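Local coordinates for protein Polyphosphate:AMP phosphotransferase (Pseudomonas aeruginosa PAO1, PDB 3CZP) that transfers phosphate from inorganic polyphosphate to AMP to make ADP, and less efficiently to GMP, with magnesium as cofactor, at residues R79-E84 with F93-P98; D274-Q279 with A478-L483; R349-I354 with E396-E401. All coordinates share one frame; numbering follows the deposited sequence.

Contact 1: R79-E84 with F93-P98; sequences RPSDEE and FWRRLP. With ACT (acetate ion), chain F.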
loop_
_atom_site.group_PDB
_atom_site.type_symbol
_atom_site.label_atom_id
_atom_site.label_comp_id
_atom_site.label_asym_id
_atom_site.label_seq_id
_atom_site.Cartn_x
_atom_site.Cartn_y
_atom_site.Cartn_z
ATOM N N ARG A 79 -13.854 -12.379 -2.292
ATOM C CA ARG A 79 -13.209 -12.699 -3.572
ATOM C C ARG A 79 -11.784 -12.239 -3.439
ATOM O O ARG A 79 -11.422 -11.164 -3.910
ATOM C CB ARG A 79 -13.860 -11.978 -4.729
ATOM C CG ARG A 79 -15.213 -12.550 -5.114
ATOM C CD ARG A 79 -15.578 -12.171 -6.548
ATOM N NE ARG A 79 -16.443 -13.158 -7.221
ATOM C CZ ARG A 79 -17.781 -13.172 -7.144
ATOM N NH1 ARG A 79 -18.419 -12.266 -6.406
ATOM N NH2 ARG A 79 -18.486 -14.091 -7.829
ATOM N N PRO A 80 -10.961 -13.064 -2.801
ATOM C CA PRO A 80 -9.598 -12.681 -2.539
ATOM C C PRO A 80 -8.767 -12.670 -3.807
ATOM O O PRO A 80 -9.003 -13.491 -4.701
ATOM C CB PRO A 80 -9.107 -13.769 -1.603
ATOM C CG PRO A 80 -9.978 -14.871 -1.781
ATOM C CD PRO A 80 -11.251 -14.437 -2.364
ATOM N N SER A 81 -7.811 -11.757 -3.852
ATOM C CA SER A 81 -6.872 -11.660 -4.940
ATOM C C SER A 81 -5.744 -12.676 -4.678
ATOM O O SER A 81 -5.724 -13.325 -3.629
ATOM C CB SER A 81 -6.307 -10.250 -4.945
ATOM O OG SER A 81 -5.441 -10.069 -3.842
ATOM N N ASP A 82 -4.818 -12.800 -5.624
ATOM C CA ASP A 82 -3.645 -13.635 -5.471
ATOM C C ASP A 82 -2.880 -13.188 -4.243
ATOM O O ASP A 82 -2.420 -14.024 -3.495
ATOM C CB ASP A 82 -2.681 -13.498 -6.668
ATOM C CG ASP A 82 -3.212 -14.076 -7.944
ATOM O OD1 ASP A 82 -4.138 -14.910 -7.910
ATOM O OD2 ASP A 82 -2.683 -13.689 -9.013
ATOM N N GLU A 83 -2.725 -11.872 -4.060
ATOM C CA GLU A 83 -1.857 -11.294 -3.017
ATOM C C GLU A 83 -2.375 -11.715 -1.661
ATOM O O GLU A 83 -1.629 -12.048 -0.763
ATOM C CB GLU A 83 -1.864 -9.745 -3.073
ATOM C CG GLU A 83 -0.826 -8.978 -3.999
ATOM C CD GLU A 83 -1.114 -9.049 -5.489
ATOM O OE1 GLU A 83 -2.120 -9.670 -5.887
ATOM O OE2 GLU A 83 -0.305 -8.513 -6.281
ATOM N N GLU A 84 -3.690 -11.706 -1.550
ATOM C CA GLU A 84 -4.410 -12.031 -0.323
ATOM C C GLU A 84 -4.403 -13.525 0.018
ATOM O O GLU A 84 -4.276 -13.888 1.175
ATOM C CB GLU A 84 -5.842 -11.543 -0.434
ATOM C CG GLU A 84 -5.842 -10.025 -0.403
ATOM C CD GLU A 84 -7.146 -9.376 -0.708
ATOM O OE1 GLU A 84 -8.054 -10.061 -1.268
ATOM O OE2 GLU A 84 -7.214 -8.148 -0.431
ATOM N N PHE A 93 -7.622 -8.216 5.822
ATOM C CA PHE A 93 -8.387 -7.270 6.632
ATOM C C PHE A 93 -7.495 -6.122 7.097
ATOM O O PHE A 93 -7.861 -4.915 7.061
ATOM C CB PHE A 93 -8.989 -7.994 7.836
ATOM C CG PHE A 93 -9.911 -9.103 7.452
ATOM C CD1 PHE A 93 -11.010 -8.847 6.649
ATOM C CD2 PHE A 93 -9.696 -10.381 7.884
ATOM C CE1 PHE A 93 -11.845 -9.844 6.268
ATOM C CE2 PHE A 93 -10.568 -11.395 7.499
ATOM C CZ PHE A 93 -11.629 -11.096 6.684
ATOM N N TRP A 94 -6.308 -6.443 7.539
ATOM C CA TRP A 94 -5.353 -5.364 7.971
ATOM C C TRP A 94 -5.102 -4.364 6.847
ATOM O O TRP A 94 -5.052 -3.137 7.062
ATOM C CB TRP A 94 -3.990 -5.963 8.396
ATOM C CG TRP A 94 -3.960 -6.652 9.762
ATOM C CD1 TRP A 94 -4.139 -7.968 10.014
ATOM C CD2 TRP A 94 -3.770 -6.020 11.030
ATOM N NE1 TRP A 94 -4.073 -8.200 11.381
ATOM C CE2 TRP A 94 -3.870 -7.011 12.021
ATOM C CE3 TRP A 94 -3.577 -4.708 11.420
ATOM C CZ2 TRP A 94 -3.700 -6.737 13.392
ATOM C CZ3 TRP A 94 -3.406 -4.442 12.798
ATOM C CH2 TRP A 94 -3.471 -5.455 13.744
ATOM N N ARG A 95 -5.000 -4.884 5.628
ATOM C CA ARG A 95 -4.735 -4.101 4.458
ATOM C C ARG A 95 -5.811 -3.032 4.226
ATOM O O ARG A 95 -5.507 -1.926 3.698
ATOM C CB ARG A 95 -4.545 -5.002 3.216
ATOM C CG ARG A 95 -4.503 -4.226 1.953
ATOM C CD ARG A 95 -3.693 -4.734 0.851
ATOM N NE ARG A 95 -4.417 -5.666 0.032
ATOM C CZ ARG A 95 -4.026 -6.046 -1.174
ATOM N NH1 ARG A 95 -2.961 -5.533 -1.762
ATOM N NH2 ARG A 95 -4.750 -6.920 -1.823
ATOM N N ARG A 96 -7.059 -3.323 4.610
ATOM C CA ARG A 96 -8.189 -2.393 4.361
ATOM C C ARG A 96 -8.688 -1.645 5.565
ATOM O O ARG A 96 -9.711 -0.945 5.478
ATOM C CB ARG A 96 -9.406 -3.110 3.751
ATOM C CG ARG A 96 -9.164 -3.911 2.495
ATOM C CD ARG A 96 -8.449 -3.118 1.464
ATOM N NE ARG A 96 -8.191 -3.981 0.295
ATOM C CZ ARG A 96 -7.418 -3.667 -0.768
ATOM N NH1 ARG A 96 -6.765 -2.492 -0.843
ATOM N NH2 ARG A 96 -7.320 -4.539 -1.794
ATOM N N LEU A 97 -7.952 -1.668 6.668
ATOM C CA LEU A 97 -8.399 -0.901 7.811
ATOM C C LEU A 97 -8.438 0.588 7.433
ATOM O O LEU A 97 -7.538 1.059 6.736
ATOM C CB LEU A 97 -7.574 -1.204 9.045
ATOM C CG LEU A 97 -7.616 -2.632 9.566
ATOM C CD1 LEU A 97 -6.680 -2.720 10.746
ATOM C CD2 LEU A 97 -9.021 -3.158 10.014
ATOM N N PRO A 98 -9.497 1.347 7.881
ATOM C CA PRO A 98 -9.527 2.769 7.552
ATOM C C PRO A 98 -8.656 3.522 8.521
ATOM O O PRO A 98 -8.584 3.156 9.666
ATOM C CB PRO A 98 -10.980 3.158 7.797
ATOM C CG PRO A 98 -11.459 2.129 8.794
ATOM C CD PRO A 98 -10.622 0.959 8.750
HETATM C C ACT F . -4.585 -2.866 -4.352
HETATM O O ACT F . -5.671 -2.739 -3.777
HETATM O OXT ACT F . -4.605 -3.683 -5.283
HETATM C CH3 ACT F . -3.362 -2.108 -3.952
#
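Arg95 reaches from the helix 91-96 to the carboxylate of Glu84 and joins it in a salt bridge. From CB the chain leaves with CG opposite the backbone N (chi1 170°), then bends at chi2 and chi3, which swings the guanidinium across the Glu84 side chain at about a right angle. Arg95 NE lies over the rim of the Arg96 guanidinium face, 3.8 Å from Glu84 OE2. Arg95 NH2 does the gripping: it donates to Glu84 OE2 at 3.1 Å in a nearly straight bond (175°). The oxygen sits in the guanidinium plane, but the N-H comes from above the carboxylate, whose plane is turned 70° from that of the arginine. Arg95 NH2 also forms a salt bridge with Glu83 of the second subunit, its stronger partner, while acetate O lies over one face of the Arg95 guanidinium. Arg96 NH2 extends the network with a long ion pair to Glu84 OE2, 3.9 Å away. Arg96 NH1 and NH2 both donate to this acetate O, which lies near the plane at the edge of the Arg96 guanidinium; the acetate probably comes from the crystallisation liquor. The other carboxylate oxygen, Glu84 OE1, receives Ser81 N at 3.1 Å; Ser81 OG weakly accepts Glu84 N in return, forming a capping box at the start of helix 82-85. Ser81 OG is bonded in turn to Glu83 of the second subunit, so the cap lies at the dimer interface. Elsewhere on 93-98, Phe93 meets Phe77 and Trp110 edge-to-face, Arg96 rests on Gln75 of strand 72-76, and Leu97 packs on Leu142 of helix 125-144.

Contact 2: D274-Q279 with A478-L483; sequences DAYKEQ and ARVKVL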
loop_
_atom_site.group_PDB
_atom_site.type_symbol
_atom_site.label_atom_id
_atom_site.label_comp_id
_atom_site.label_asym_id
_atom_site.label_seq_id
_atom_site.Cartn_x
_atom_site.Cartn_y
_atom_site.Cartn_z
ATOM N N ASP A 274 39.591 -20.323 11.065
ATOM C CA ASP A 274 39.411 -21.465 10.165
ATOM C C ASP A 274 38.058 -22.223 10.389
ATOM O O ASP A 274 37.306 -22.592 9.397
ATOM C CB ASP A 274 40.618 -22.378 10.235
ATOM C CG ASP A 274 41.840 -21.750 9.529
ATOM O OD1 ASP A 274 41.977 -21.890 8.267
ATOM O OD2 ASP A 274 42.668 -21.112 10.234
ATOM N N ALA A 275 37.707 -22.432 11.670
ATOM C CA ALA A 275 36.451 -23.088 12.005
ATOM C C ALA A 275 35.275 -22.224 11.489
ATOM O O ALA A 275 34.316 -22.750 10.995
ATOM C CB ALA A 275 36.329 -23.330 13.508
ATOM N N TYR A 276 35.410 -20.901 11.564
ATOM C CA TYR A 276 34.416 -19.977 11.041
ATOM C C TYR A 276 34.251 -20.102 9.548
ATOM O O TYR A 276 33.153 -20.167 9.079
ATOM C CB TYR A 276 34.787 -18.538 11.403
ATOM C CG TYR A 276 33.988 -17.470 10.689
ATOM C CD1 TYR A 276 32.643 -17.209 11.020
ATOM C CD2 TYR A 276 34.571 -16.700 9.701
ATOM C CE1 TYR A 276 31.923 -16.209 10.361
ATOM C CE2 TYR A 276 33.861 -15.729 9.046
ATOM C CZ TYR A 276 32.535 -15.491 9.376
ATOM O OH TYR A 276 31.882 -14.490 8.718
ATOM N N LYS A 277 35.329 -20.159 8.779
ATOM C CA LYS A 277 35.143 -20.050 7.329
ATOM C C LYS A 277 34.499 -21.310 6.758
ATOM O O LYS A 277 33.696 -21.216 5.832
ATOM C CB LYS A 277 36.445 -19.655 6.628
ATOM C CG LYS A 277 37.051 -18.412 7.277
ATOM C CD LYS A 277 37.763 -17.454 6.329
ATOM C CE LYS A 277 38.653 -16.441 7.142
ATOM N NZ LYS A 277 37.896 -15.793 8.307
ATOM N N GLU A 278 34.829 -22.465 7.340
ATOM C CA GLU A 278 34.284 -23.755 6.927
ATOM C C GLU A 278 32.817 -23.827 7.309
ATOM O O GLU A 278 31.965 -24.134 6.480
ATOM C CB GLU A 278 35.044 -24.925 7.590
ATOM C CG GLU A 278 36.545 -25.025 7.208
ATOM C CD GLU A 278 37.235 -26.329 7.689
ATOM O OE1 GLU A 278 36.529 -27.356 7.821
ATOM O OE2 GLU A 278 38.477 -26.337 7.907
ATOM N N GLN A 279 32.545 -23.517 8.578
ATOM C CA GLN A 279 31.193 -23.565 9.123
ATOM C C GLN A 279 30.314 -22.532 8.443
ATOM O O GLN A 279 29.202 -22.856 8.062
ATOM C CB GLN A 279 31.193 -23.351 10.644
ATOM C CG GLN A 279 31.721 -24.534 11.459
ATOM C CD GLN A 279 31.672 -24.274 12.958
ATOM O OE1 GLN A 279 30.731 -23.668 13.477
ATOM N NE2 GLN A 279 32.701 -24.721 13.658
ATOM N N ALA A 478 28.565 -15.686 16.512
ATOM C CA ALA A 478 27.240 -15.085 16.279
ATOM C C ALA A 478 26.712 -15.352 14.858
ATOM O O ALA A 478 25.572 -15.832 14.671
ATOM C CB ALA A 478 27.279 -13.568 16.574
ATOM N N ARG A 479 27.527 -15.061 13.843
ATOM C CA ARG A 479 27.082 -15.278 12.462
ATOM C C ARG A 479 26.667 -16.717 12.145
ATOM O O ARG A 479 25.619 -16.959 11.520
ATOM C CB ARG A 479 28.117 -14.796 11.457
ATOM C CG ARG A 479 28.300 -13.267 11.404
ATOM C CD ARG A 479 29.649 -12.954 10.789
ATOM N NE ARG A 479 29.915 -11.515 10.811
ATOM C CZ ARG A 479 31.087 -10.973 10.454
ATOM N NH1 ARG A 479 32.073 -11.743 10.014
ATOM N NH2 ARG A 479 31.270 -9.656 10.506
ATOM N N VAL A 480 27.490 -17.670 12.558
ATOM C CA VAL A 480 27.236 -19.081 12.266
ATOM C C VAL A 480 26.010 -19.567 13.019
ATOM O O VAL A 480 25.189 -20.271 12.480
ATOM C CB VAL A 480 28.499 -19.954 12.579
ATOM C CG1 VAL A 480 28.181 -21.415 12.390
ATOM C CG2 VAL A 480 29.679 -19.471 11.684
ATOM N N LYS A 481 25.868 -19.158 14.267
ATOM C CA LYS A 481 24.693 -19.504 15.066
ATOM C C LYS A 481 23.362 -18.993 14.434
ATOM O O LYS A 481 22.363 -19.718 14.376
ATOM C CB LYS A 481 24.880 -18.980 16.489
ATOM C CG LYS A 481 23.714 -19.212 17.387
ATOM C CD LYS A 481 24.041 -18.984 18.835
ATOM C CE LYS A 481 22.897 -19.488 19.760
ATOM N NZ LYS A 481 23.352 -19.733 21.160
ATOM N N VAL A 482 23.388 -17.783 13.886
ATOM C CA VAL A 482 22.218 -17.207 13.218
ATOM C C VAL A 482 21.838 -18.074 12.022
ATOM O O VAL A 482 20.680 -18.497 11.873
ATOM C CB VAL A 482 22.489 -15.712 12.771
ATOM C CG1 VAL A 482 21.484 -15.280 11.743
ATOM C CG2 VAL A 482 22.463 -14.743 13.993
ATOM N N LEU A 483 22.827 -18.364 11.184
ATOM C CA LEU A 483 22.583 -19.183 10.005
ATOM C C LEU A 483 22.109 -20.580 10.446
ATOM O O LEU A 483 21.089 -21.060 9.972
ATOM C CB LEU A 483 23.831 -19.287 9.130
ATOM C CG LEU A 483 24.049 -18.203 8.059
ATOM C CD1 LEU A 483 25.532 -18.054 7.830
ATOM C CD2 LEU A 483 23.343 -18.543 6.757
#
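Tyr276 OH accepts a hydrogen bond of 3.0 Å from Arg479 NH1, the polar link between helices 273-292 and 475-496. The bond is moderately bent, 148° at the hydrogen, and the hydroxyl oxygen is tilted 20° from the guanidinium plane. Arg479 CD also lies close to Tyr276 OH, at 3.4 Å, and the arginine chain runs extended from CG to NE past the end of the ring. Ring and guanidinium planes are inclined to each other, so the two groups meet obliquely rather than as a stack. The first torsion of Tyr276 turns the ring away from its own backbone nitrogen and toward helix 475-496. Arg319 of helix 313-321 also touches the tyrosine, and its guanidinium comes close to that of Arg479. In the second PPK2 domain, a P-loop NTPase-type fold, helix 475-496 packs on strand 467-471 of the five-stranded parallel sheet, and helix 273-292 lies beside it; the segments run nearly parallel, 10.1 Å apart at closest approach of their axes with an angle of 25°. Both branches of Val480 pack against the 274-279 segment. CG2 packs obliquely against the ring, Val480 CG2 being 3.8 Å from Tyr276 CD1, whereas Val480 CG1 turns to Gln279 and lies 3.6 Å from Gln279 OE1 and 4.0 Å from Gln279 CB. The glutamine is extended beyond CG, crosses Val480 at about a right angle, and has its oxygen hydrogen-bonded to Arg484, one turn further along the valine's helix. Leu271 touches both Val480 and Gln279, and Leu483 carries the apolar seam onward to Leu280 and Leu287.

Contact 3: R349-I354 with E396-E401; sequences RFWRHI and EEQLSE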
loop_
_atom_site.group_PDB
_atom_site.type_symbol
_atom_site.label_atom_id
_atom_site.label_comp_id
_atom_site.label_asym_id
_atom_site.label_seq_id
_atom_site.Cartn_x
_atom_site.Cartn_y
_atom_site.Cartn_z
ATOM N N ARG A 349 1.759 -1.768 10.487
ATOM C CA ARG A 349 3.041 -1.498 9.853
ATOM C C ARG A 349 3.828 -2.779 9.613
ATOM O O ARG A 349 4.602 -2.853 8.659
ATOM C CB ARG A 349 3.866 -0.528 10.704
ATOM C CG ARG A 349 4.043 -0.967 12.148
ATOM C CD ARG A 349 4.706 0.120 12.978
ATOM N NE ARG A 349 3.731 1.044 13.550
ATOM C CZ ARG A 349 3.991 1.881 14.549
ATOM N NH1 ARG A 349 5.201 1.914 15.091
ATOM N NH2 ARG A 349 3.042 2.686 15.006
ATOM N N PHE A 350 3.636 -3.778 10.470
ATOM C CA PHE A 350 4.357 -5.040 10.305
ATOM C C PHE A 350 3.658 -5.992 9.383
ATOM O O PHE A 350 4.309 -6.619 8.571
ATOM C CB PHE A 350 4.627 -5.662 11.675
ATOM C CG PHE A 350 5.369 -4.713 12.531
ATOM C CD1 PHE A 350 6.678 -4.455 12.244
ATOM C CD2 PHE A 350 4.730 -4.006 13.548
ATOM C CE1 PHE A 350 7.403 -3.521 12.998
ATOM C CE2 PHE A 350 5.457 -3.060 14.315
ATOM C CZ PHE A 350 6.744 -2.797 13.994
ATOM N N TRP A 351 2.341 -6.104 9.513
ATOM C CA TRP A 351 1.550 -6.952 8.616
ATOM C C TRP A 351 1.795 -6.642 7.125
ATOM O O TRP A 351 1.655 -7.528 6.246
ATOM C CB TRP A 351 0.045 -6.837 8.973
ATOM C CG TRP A 351 -0.438 -7.845 9.966
ATOM C CD1 TRP A 351 -0.694 -7.618 11.293
ATOM C CD2 TRP A 351 -0.651 -9.242 9.749
ATOM N NE1 TRP A 351 -1.091 -8.785 11.901
ATOM C CE2 TRP A 351 -1.107 -9.788 10.965
ATOM C CE3 TRP A 351 -0.514 -10.092 8.637
ATOM C CZ2 TRP A 351 -1.416 -11.152 11.109
ATOM C CZ3 TRP A 351 -0.823 -11.429 8.789
ATOM C CH2 TRP A 351 -1.281 -11.943 10.004
ATOM N N ARG A 352 2.006 -5.371 6.830
ATOM C CA ARG A 352 2.142 -4.869 5.470
ATOM C C ARG A 352 3.405 -5.416 4.860
ATOM O O ARG A 352 3.539 -5.450 3.664
ATOM C CB ARG A 352 2.124 -3.316 5.425
ATOM C CG ARG A 352 3.428 -2.718 5.837
ATOM C CD ARG A 352 3.443 -1.205 6.005
ATOM N NE ARG A 352 3.196 -0.444 4.771
ATOM C CZ ARG A 352 3.376 0.880 4.682
ATOM N NH1 ARG A 352 3.813 1.579 5.727
ATOM N NH2 ARG A 352 3.092 1.536 3.569
ATOM N N HIS A 353 4.333 -5.852 5.696
ATOM C CA HIS A 353 5.557 -6.461 5.241
ATOM C C HIS A 353 5.639 -7.963 5.311
ATOM O O HIS A 353 6.708 -8.508 5.045
ATOM C CB HIS A 353 6.732 -5.913 6.061
ATOM C CG HIS A 353 7.026 -4.500 5.755
ATOM N ND1 HIS A 353 7.413 -4.087 4.507
ATOM C CD2 HIS A 353 6.936 -3.388 6.521
ATOM C CE1 HIS A 353 7.559 -2.774 4.513
ATOM N NE2 HIS A 353 7.299 -2.330 5.732
ATOM N N ILE A 354 4.552 -8.648 5.644
ATOM C CA ILE A 354 4.618 -10.112 5.811
ATOM C C ILE A 354 4.795 -10.768 4.471
ATOM O O ILE A 354 4.154 -10.386 3.515
ATOM C CB ILE A 354 3.366 -10.612 6.520
ATOM C CG1 ILE A 354 3.455 -10.227 8.013
ATOM C CG2 ILE A 354 3.095 -12.094 6.246
ATOM C CD1 ILE A 354 4.528 -10.958 8.766
ATOM N N GLU A 396 2.154 -13.858 15.862
ATOM C CA GLU A 396 3.109 -14.891 15.485
ATOM C C GLU A 396 2.465 -16.233 15.277
ATOM O O GLU A 396 2.903 -17.004 14.429
ATOM C CB GLU A 396 4.259 -14.981 16.495
ATOM C CG GLU A 396 5.158 -13.749 16.356
ATOM C CD GLU A 396 6.294 -13.695 17.353
ATOM O OE1 GLU A 396 6.471 -14.650 18.144
ATOM O OE2 GLU A 396 6.987 -12.659 17.331
ATOM N N GLU A 397 1.415 -16.496 16.050
ATOM C CA GLU A 397 0.609 -17.707 15.873
ATOM C C GLU A 397 -0.165 -17.715 14.580
ATOM O O GLU A 397 -0.270 -18.763 13.952
ATOM C CB GLU A 397 -0.333 -17.868 17.046
ATOM C CG GLU A 397 -1.306 -18.975 16.922
ATOM C CD GLU A 397 -2.264 -19.037 18.119
ATOM O OE1 GLU A 397 -3.113 -18.106 18.262
ATOM O OE2 GLU A 397 -2.129 -20.015 18.898
ATOM N N GLN A 398 -0.751 -16.565 14.212
ATOM C CA GLN A 398 -1.411 -16.404 12.906
ATOM C C GLN A 398 -0.415 -16.744 11.778
ATOM O O GLN A 398 -0.754 -17.404 10.812
ATOM C CB GLN A 398 -1.979 -14.971 12.695
ATOM C CG GLN A 398 -3.191 -14.470 13.569
ATOM C CD GLN A 398 -4.475 -15.281 13.310
ATOM O OE1 GLN A 398 -4.959 -15.982 14.213
ATOM N NE2 GLN A 398 -5.027 -15.195 12.076
ATOM N N LEU A 399 0.811 -16.246 11.874
ATOM C CA LEU A 399 1.829 -16.472 10.859
ATOM C C LEU A 399 2.176 -17.998 10.817
ATOM O O LEU A 399 2.169 -18.620 9.761
ATOM C CB LEU A 399 3.079 -15.616 11.146
ATOM C CG LEU A 399 2.985 -14.084 11.201
ATOM C CD1 LEU A 399 4.410 -13.490 11.452
ATOM C CD2 LEU A 399 2.242 -13.493 9.893
ATOM N N SER A 400 2.485 -18.583 11.965
ATOM C CA SER A 400 2.813 -20.019 12.076
ATOM C C SER A 400 1.730 -20.909 11.464
ATOM O O SER A 400 2.017 -21.862 10.739
ATOM C CB SER A 400 2.986 -20.388 13.553
ATOM O OG SER A 400 3.441 -21.718 13.719
ATOM N N GLU A 401 0.484 -20.598 11.797
ATOM C CA GLU A 401 -0.663 -21.372 11.359
ATOM C C GLU A 401 -0.802 -21.412 9.848
ATOM O O GLU A 401 -1.284 -22.388 9.283
ATOM C CB GLU A 401 -1.933 -20.830 12.020
ATOM C CG GLU A 401 -2.033 -21.320 13.469
ATOM C CD GLU A 401 -3.372 -21.068 14.188
ATOM O OE1 GLU A 401 -4.267 -20.322 13.696
ATOM O OE2 GLU A 401 -3.474 -21.644 15.299
#
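This is a buried apolar contact in the second PPK2 domain, where the short helix 348-351 and the turn after it meet the long helix 382-402. Its hub is Leu399, whose two methyls divide the work. Leu399 CD2 is the busier: it lies 3.6 Å from Ile354 CD1 and 3.9 Å from Trp351 CH2, wedged between the isoleucine and the benzo end of the indole. Leu399 CD1 adds a second touch to the isoleucine, 3.7 Å from Ile354 CD1. Leu399 and Ile354 reach toward each other tip to tip; the bend at chi2 of the isoleucine (-68°) brings its CD1 forward, while Ile354 CG1 and CG2 are each 4.0 Å from Leu399 CD2. Trp351 instead slides past the leucine in the opposite direction, meeting it obliquely through CZ3 and CH2. At the edge of the indole, near its plane, Gln398 CB sits 4.1 Å from Trp351 CH2, so the glutamine contributes its aliphatic base, and its amide is turned 53° from the ring. Trp351 is held by other aromatics as well: it stacks on Trp94 of the first PPK2 domain and meets Phe395 with the planes at about 60°. A type I turn from Trp351 to Ile354 brings the isoleucine round to face the same helix as the tryptophan. Ile404 of strand 404-412 touches both Ile354 and Leu399 and so joins the cluster to the sheet. That parallel sheet has the strand order 2-3-1-4-5 characteristic of P-loop kinases, and helix 382-402, leading into strand 404-412, is one of the helices of the alpha/beta core.

Overall arrangement
Contacts 1 and 3 are neighbours although they belong to different PPK2 domains: their centres are 13 Å apart, and Trp94 NE1 comes within 3.1 Å of Trp351 NE1. Together they mark the seam between the two fused domains. Both reach the second subunit, contact 1 through Ser81, Asp82, Glu83 and Arg95 and contact 3 through Arg352; the former is in keeping with the dimerisation role suggested for the N-terminal domain. Contact 2 lies in the same domain as contact 3 but well away from the seam, its centre 29 Å from that of contact 3 and 40 Å from that of contact 1. Acetate accompanies contact 1 alone, in the domain that seems catalytically inactive.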